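JSC1_58120g3 (PDB 6XHH) probably senses far-red light as a cyanobacteriochrome, through a GAF domain that binds a verdin-type bilin chromophore. Local coordinates at residues Val38-Phe43 with Gly142-Phe147. Sequence-based numbering, arbitrary orientation.
Sequences VTIYKF and GLLSAF. With M1V (mesobiliverdin IX(alpha)), chain C.
Thr39 and Ser145 form an antiparallel hydrogen-bonded pair, Thr39 N to Ser145 O at 2.9 Å and Ser145 N to Thr39 O at 3.0 Å, the latter with an N-H...O angle of 171°. Tyr41 and Leu143 repeat the pattern, with Leu143 N 2.8 Å from Tyr41 O. These bonds join strands 37-43 and 139-148, neighbours in the central GAF sheet whose short segments run at 164°.

Polar side-chain contacts gather on the chromophore side. Ser145 OG donates to the D-ring carbonyl OD of the bilin at 2.8 Å and accepts from a water that also donates to Leu143 O and hydrogen-bonds Thr39 OG1, 2.6 Å away. The position of OG1 between backbone N and carbonyl carbon (chi1 62°) brings it close to both this water and Ser145 CB. The Phe147 ring turns its edge to the same carbonyl oxygen, CZ being its nearest atom to OD.

Apolar contacts on this face meet the same ring. The D-ring ethyl atom CAD lies 3.6 Å above the plane of the Tyr41 ring, offset toward its rim, and methyl CMD sits over a face too; Tyr41 OH is hydrogen-bonded to Trp68 O. Leu143 CD1 approaches C3D of the bilin at 3.7 Å, while Phe43 backs this leucine, CZ against CG. Replacing Tyr41 with an alanine would probably leave the D-ring ethyl and methyl without their aromatic surface and Trp68 O without this hydroxyl donor.

On the other face, Leu144 CD1 packs against Val38 CG1 at 3.7 Å and more loosely against Ile40 CG1. Val38 and Ile40 also touch helix 18-33, Leu144 and Ile40 helix 157-178.

The sheet thus separates two chemistries: an aliphatic face toward the helices, and a bilin face where apolar side chains line the D ring and its carbonyl takes a hydrogen bond from Ser145, whose hydroxyl the bridging water probably helps to orient.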
ATOM      1  N   VAL A  38       7.097   1.934   3.985  1.00 11.25           N
ATOM      2  CA  VAL A  38       5.777   2.288   3.473  1.00  9.02           C
ATOM      3  C   VAL A  38       5.988   3.170   2.250  1.00 10.84           C
ATOM      4  O   VAL A  38       6.817   4.086   2.273  1.00 12.43           O
ATOM      5  CB  VAL A  38       4.910   3.008   4.528  1.00  9.99           C
ATOM      6  CG1 VAL A  38       3.554   3.398   3.934  1.00 11.90           C
ATOM      7  CG2 VAL A  38       4.701   2.118   5.726  1.00 11.26           C
ATOM      8  N   THR A  39       5.243   2.894   1.182  1.00 10.90           N
ATOM      9  CA  THR A  39       5.411   3.593  -0.079  1.00 11.74           C
ATOM     10  C   THR A  39       4.075   4.104  -0.601  1.00 10.77           C
ATOM     11  O   THR A  39       3.013   3.506  -0.380  1.00 11.28           O
ATOM     12  CB  THR A  39       6.029   2.703  -1.180  1.00 11.91           C
ATOM     13  OG1 THR A  39       5.162   1.584  -1.451  1.00 13.23           O
ATOM     14  CG2 THR A  39       7.375   2.191  -0.774  1.00 13.71           C
ATOM     15  N   ILE A  40       4.157   5.201  -1.346  1.00 12.94           N
ATOM     16  CA  ILE A  40       3.082   5.674  -2.203  1.00 12.58           C
ATOM     17  C   ILE A  40       3.542   5.507  -3.638  1.00 11.94           C
ATOM     18  O   ILE A  40       4.616   5.996  -4.022  1.00 13.36           O
ATOM     19  CB  ILE A  40       2.710   7.136  -1.899  1.00 11.33           C
ATOM     20  CG1 ILE A  40       2.117   7.231  -0.489  1.00  9.77           C
ATOM     21  CG2 ILE A  40       1.707   7.661  -2.924  1.00 14.19           C
ATOM     22  CD1 ILE A  40       2.126   8.650   0.096  1.00 11.03           C
ATOM     23  N   TYR A  41       2.732   4.801  -4.422  1.00 10.98           N
ATOM     24  CA  TYR A  41       3.043   4.417  -5.788  1.00 12.81           C
ATOM     25  C   TYR A  41       1.929   4.924  -6.683  1.00 12.10           C
ATOM     26  O   TYR A  41       0.744   4.733  -6.378  1.00 11.81           O
ATOM     27  CB  TYR A  41       3.172   2.896  -5.855  1.00  9.24           C
ATOM     28  CG  TYR A  41       3.199   2.193  -7.192  1.00  9.43           C
ATOM     29  CD1 TYR A  41       2.017   1.860  -7.839  1.00 12.15           C
ATOM     30  CD2 TYR A  41       4.391   1.732  -7.725  1.00 13.47           C
ATOM     31  CE1 TYR A  41       2.017   1.141  -9.021  1.00 12.46           C
ATOM     32  CE2 TYR A  41       4.414   1.006  -8.918  1.00 11.21           C
ATOM     33  CZ  TYR A  41       3.217   0.713  -9.552  1.00  9.32           C
ATOM     34  OH  TYR A  41       3.235  -0.005 -10.723  1.00 14.65           O
ATOM     35  N   LYS A  42       2.310   5.603  -7.756  1.00 12.32           N
ATOM     36  CA  LYS A  42       1.358   6.227  -8.661  1.00 12.31           C
ATOM     37  C   LYS A  42       1.229   5.425  -9.950  1.00 14.49           C
ATOM     38  O   LYS A  42       2.234   5.135 -10.610  1.00 13.10           O
ATOM     39  CB  LYS A  42       1.787   7.658  -8.975  1.00 13.58           C
ATOM     40  CG  LYS A  42       0.888   8.345  -9.982  1.00 15.34           C
ATOM     41  CD  LYS A  42       1.299   9.802 -10.163  1.00 14.52           C
ATOM     42  CE  LYS A  42       0.297  10.496 -11.075  1.00 19.60           C
ATOM     43  NZ  LYS A  42       0.552  11.948 -11.278  1.00 25.31           N
ATOM     44  N   PHE A  43      -0.004   5.095 -10.316  1.00 11.95           N
ATOM     45  CA  PHE A  43      -0.255   4.419 -11.581  1.00 14.59           C
ATOM     46  C   PHE A  43      -0.018   5.346 -12.769  1.00 13.74           C
ATOM     47  O   PHE A  43      -0.430   6.511 -12.769  1.00 15.36           O
ATOM     48  CB  PHE A  43      -1.688   3.907 -11.645  1.00 15.08           C
ATOM     49  CG  PHE A  43      -1.920   2.625 -10.913  1.00 11.80           C
ATOM     50  CD1 PHE A  43      -1.139   1.507 -11.150  1.00 13.14           C
ATOM     51  CD2 PHE A  43      -2.951   2.546  -9.982  1.00 11.74           C
ATOM     52  CE1 PHE A  43      -1.386   0.318 -10.465  1.00 12.41           C
ATOM     53  CE2 PHE A  43      -3.196   1.373  -9.281  1.00 11.41           C
ATOM     54  CZ  PHE A  43      -2.417   0.253  -9.535  1.00 12.02           C
ATOM     55  N   GLY A 142      -3.470   5.155  -7.504  1.00 12.84           N
ATOM     56  CA  GLY A 142      -2.224   4.510  -7.140  1.00 11.70           C
ATOM     57  C   GLY A 142      -2.442   3.544  -6.003  1.00 10.43           C
ATOM     58  O   GLY A 142      -3.571   3.119  -5.742  1.00 11.55           O
ATOM     59  N   LEU A 143      -1.341   3.199  -5.332  1.00 10.27           N
ATOM     60  CA  LEU A 143      -1.351   2.223  -4.253  1.00  9.27           C
ATOM     61  C   LEU A 143      -0.559   2.733  -3.062  1.00 10.66           C
ATOM     62  O   LEU A 143       0.502   3.348  -3.229  1.00 10.53           O
ATOM     63  CB  LEU A 143      -0.756   0.881  -4.719  1.00  8.95           C
ATOM     64  CG  LEU A 143      -1.374   0.240  -5.963  1.00 10.90           C
ATOM     65  CD1 LEU A 143      -0.533  -0.941  -6.450  1.00 12.79           C
ATOM     66  CD2 LEU A 143      -2.790  -0.201  -5.665  1.00 10.90           C
ATOM     67  N   LEU A 144      -1.065   2.443  -1.869  1.00  9.97           N
ATOM     68  CA  LEU A 144      -0.350   2.626  -0.611  1.00 10.25           C
ATOM     69  C   LEU A 144       0.032   1.242  -0.101  1.00  9.72           C
ATOM     70  O   LEU A 144      -0.848   0.387   0.089  1.00 10.73           O
ATOM     71  CB  LEU A 144      -1.214   3.369   0.411  1.00 10.79           C
ATOM     72  CG  LEU A 144      -0.733   3.472   1.859  1.00 10.34           C
ATOM     73  CD1 LEU A 144       0.513   4.332   1.983  1.00 11.12           C
ATOM     74  CD2 LEU A 144      -1.831   4.035   2.753  1.00 13.35           C
ATOM     75  N   SER A 145       1.331   1.013   0.080  1.00  8.87           N
ATOM     76  CA  SER A 145       1.874  -0.292   0.442  1.00  7.44           C
ATOM     77  C   SER A 145       2.608  -0.194   1.768  1.00 10.51           C
ATOM     78  O   SER A 145       3.434   0.703   1.965  1.00  9.36           O
ATOM     79  CB  SER A 145       2.825  -0.835  -0.641  1.00 11.19           C
ATOM     80  OG  SER A 145       2.144  -0.925  -1.890  1.00 13.78           O
ATOM     81  N   ALA A 146       2.314  -1.129   2.656  1.00 11.57           N
ATOM     82  CA  ALA A 146       3.072  -1.376   3.873  1.00 11.43           C
ATOM     83  C   ALA A 146       3.889  -2.647   3.695  1.00  8.85           C
ATOM     84  O   ALA A 146       3.329  -3.706   3.381  1.00 10.47           O
ATOM     85  CB  ALA A 146       2.117  -1.523   5.060  1.00 10.64           C
ATOM     86  N   PHE A 147       5.199  -2.553   3.899  1.00  9.10           N
ATOM     87  CA  PHE A 147       6.115  -3.651   3.606  1.00  9.43           C
ATOM     88  C   PHE A 147       6.922  -4.029   4.847  1.00 12.97           C
ATOM     89  O   PHE A 147       7.354  -3.160   5.617  1.00 12.55           O
ATOM     90  CB  PHE A 147       7.122  -3.272   2.496  1.00 12.55           C
ATOM     91  CG  PHE A 147       6.527  -3.042   1.125  1.00 12.82           C
ATOM     92  CD1 PHE A 147       5.624  -3.930   0.556  1.00 11.71           C
ATOM     93  CD2 PHE A 147       6.922  -1.938   0.379  1.00 15.34           C
ATOM     94  CE1 PHE A 147       5.133  -3.716  -0.738  1.00 11.65           C
ATOM     95  CE2 PHE A 147       6.426  -1.715  -0.902  1.00 14.87           C
ATOM     96  CZ  PHE A 147       5.535  -2.612  -1.456  1.00 15.34           C
TER
HETATM   97  OA  M1V C 801       5.995  -7.879 -11.934  1.00 14.52           O
HETATM   98  C1A M1V C 801       5.403  -8.896 -12.263  1.00 15.63           C
HETATM   99  NA  M1V C 801       4.211  -9.263 -11.776  1.00 16.23           N
HETATM  100  C2A M1V C 801       5.856  -9.841 -13.206  1.00 16.52           C
HETATM  101  CMA M1V C 801       7.158  -9.777 -13.971  1.00 18.45           C
HETATM  102  C3A M1V C 801       4.896 -10.845 -13.302  1.00 16.14           C
HETATM  103  CAA M1V C 801       4.937 -12.054 -14.157  1.00 18.55           C
HETATM  104  CBA M1V C 801       3.789 -12.091 -15.167  1.00 17.88           C
HETATM  105  C4A M1V C 801       3.817 -10.470 -12.360  1.00 14.35           C
HETATM  106  CHA M1V C 801       2.671 -11.194 -12.168  1.00 15.67           C
HETATM  107  C1B M1V C 801       1.523 -10.948 -11.291  1.00 14.86           C
HETATM  108  C2B M1V C 801       0.452 -11.875 -11.199  1.00 12.92           C
HETATM  109  CMB M1V C 801       0.356 -13.191 -11.933  1.00 15.39           C
HETATM  110  C3B M1V C 801      -0.454 -11.367 -10.317  1.00 12.72           C
HETATM  111  CAB M1V C 801      -1.759 -12.015  -9.891  1.00 15.82           C
HETATM  112  CBB M1V C 801      -1.639 -12.554  -8.455  1.00 15.66           C
HETATM  113  CGB M1V C 801      -0.692 -13.733  -8.407  1.00 14.25           C
HETATM  114  O2B M1V C 801      -1.012 -14.814  -8.958  1.00 19.62           O
HETATM  115  O1B M1V C 801       0.414 -13.659  -7.826  1.00 14.32           O
HETATM  116  NB  M1V C 801       1.254  -9.906 -10.489  1.00 15.25           N
HETATM  117  C4B M1V C 801       0.066 -10.113  -9.880  1.00 12.09           C
HETATM  118  CHB M1V C 801      -0.629  -9.307  -8.965  1.00 12.54           C
HETATM  119  C1C M1V C 801      -0.252  -8.165  -8.245  1.00 13.14           C
HETATM  120  C2C M1V C 801      -0.987  -7.693  -7.148  1.00 12.69           C
HETATM  121  CAC M1V C 801      -2.290  -8.289  -6.662  1.00 14.71           C
HETATM  122  CBC M1V C 801      -3.348  -7.668  -7.617  1.00 17.53           C
HETATM  123  CGC M1V C 801      -4.683  -8.395  -7.681  1.00 17.38           C
HETATM  124  O2C M1V C 801      -4.898  -9.404  -6.972  1.00 21.72           O
HETATM  125  O1C M1V C 801      -5.591  -8.002  -8.456  1.00 20.38           O
HETATM  126  C3C M1V C 801      -0.336  -6.555  -6.678  1.00 13.68           C
HETATM  127  CMC M1V C 801      -0.788  -5.729  -5.506  1.00 13.43           C
HETATM  128  NC  M1V C 801       0.842  -7.347  -8.424  1.00 13.22           N
HETATM  129  C4C M1V C 801       0.812  -6.358  -7.473  1.00 13.63           C
HETATM  130  CHC M1V C 801       1.831  -5.362  -7.470  1.00 15.11           C
HETATM  131  C1D M1V C 801       2.131  -4.392  -6.545  1.00 11.62           C
HETATM  132  C2D M1V C 801       2.517  -3.056  -6.841  1.00 16.07           C
HETATM  133  CMD M1V C 801       2.610  -2.453  -8.222  1.00 13.51           C
HETATM  134  ND  M1V C 801       2.182  -4.559  -5.168  1.00 11.55           N
HETATM  135  C4D M1V C 801       2.548  -3.384  -4.613  1.00 13.78           C
HETATM  136  OD  M1V C 801       2.680  -3.226  -3.398  1.00 14.37           O
HETATM  137  C3D M1V C 801       2.758  -2.428  -5.658  1.00 14.63           C
HETATM  138  CAD M1V C 801       3.153  -0.983  -5.489  1.00 14.22           C
HETATM  139  CBD M1V C 801       4.626  -0.904  -5.152  1.00 16.03           C
HETATM  140  O   HOH W   1       2.908   1.627  -2.837  1.00 13.36           O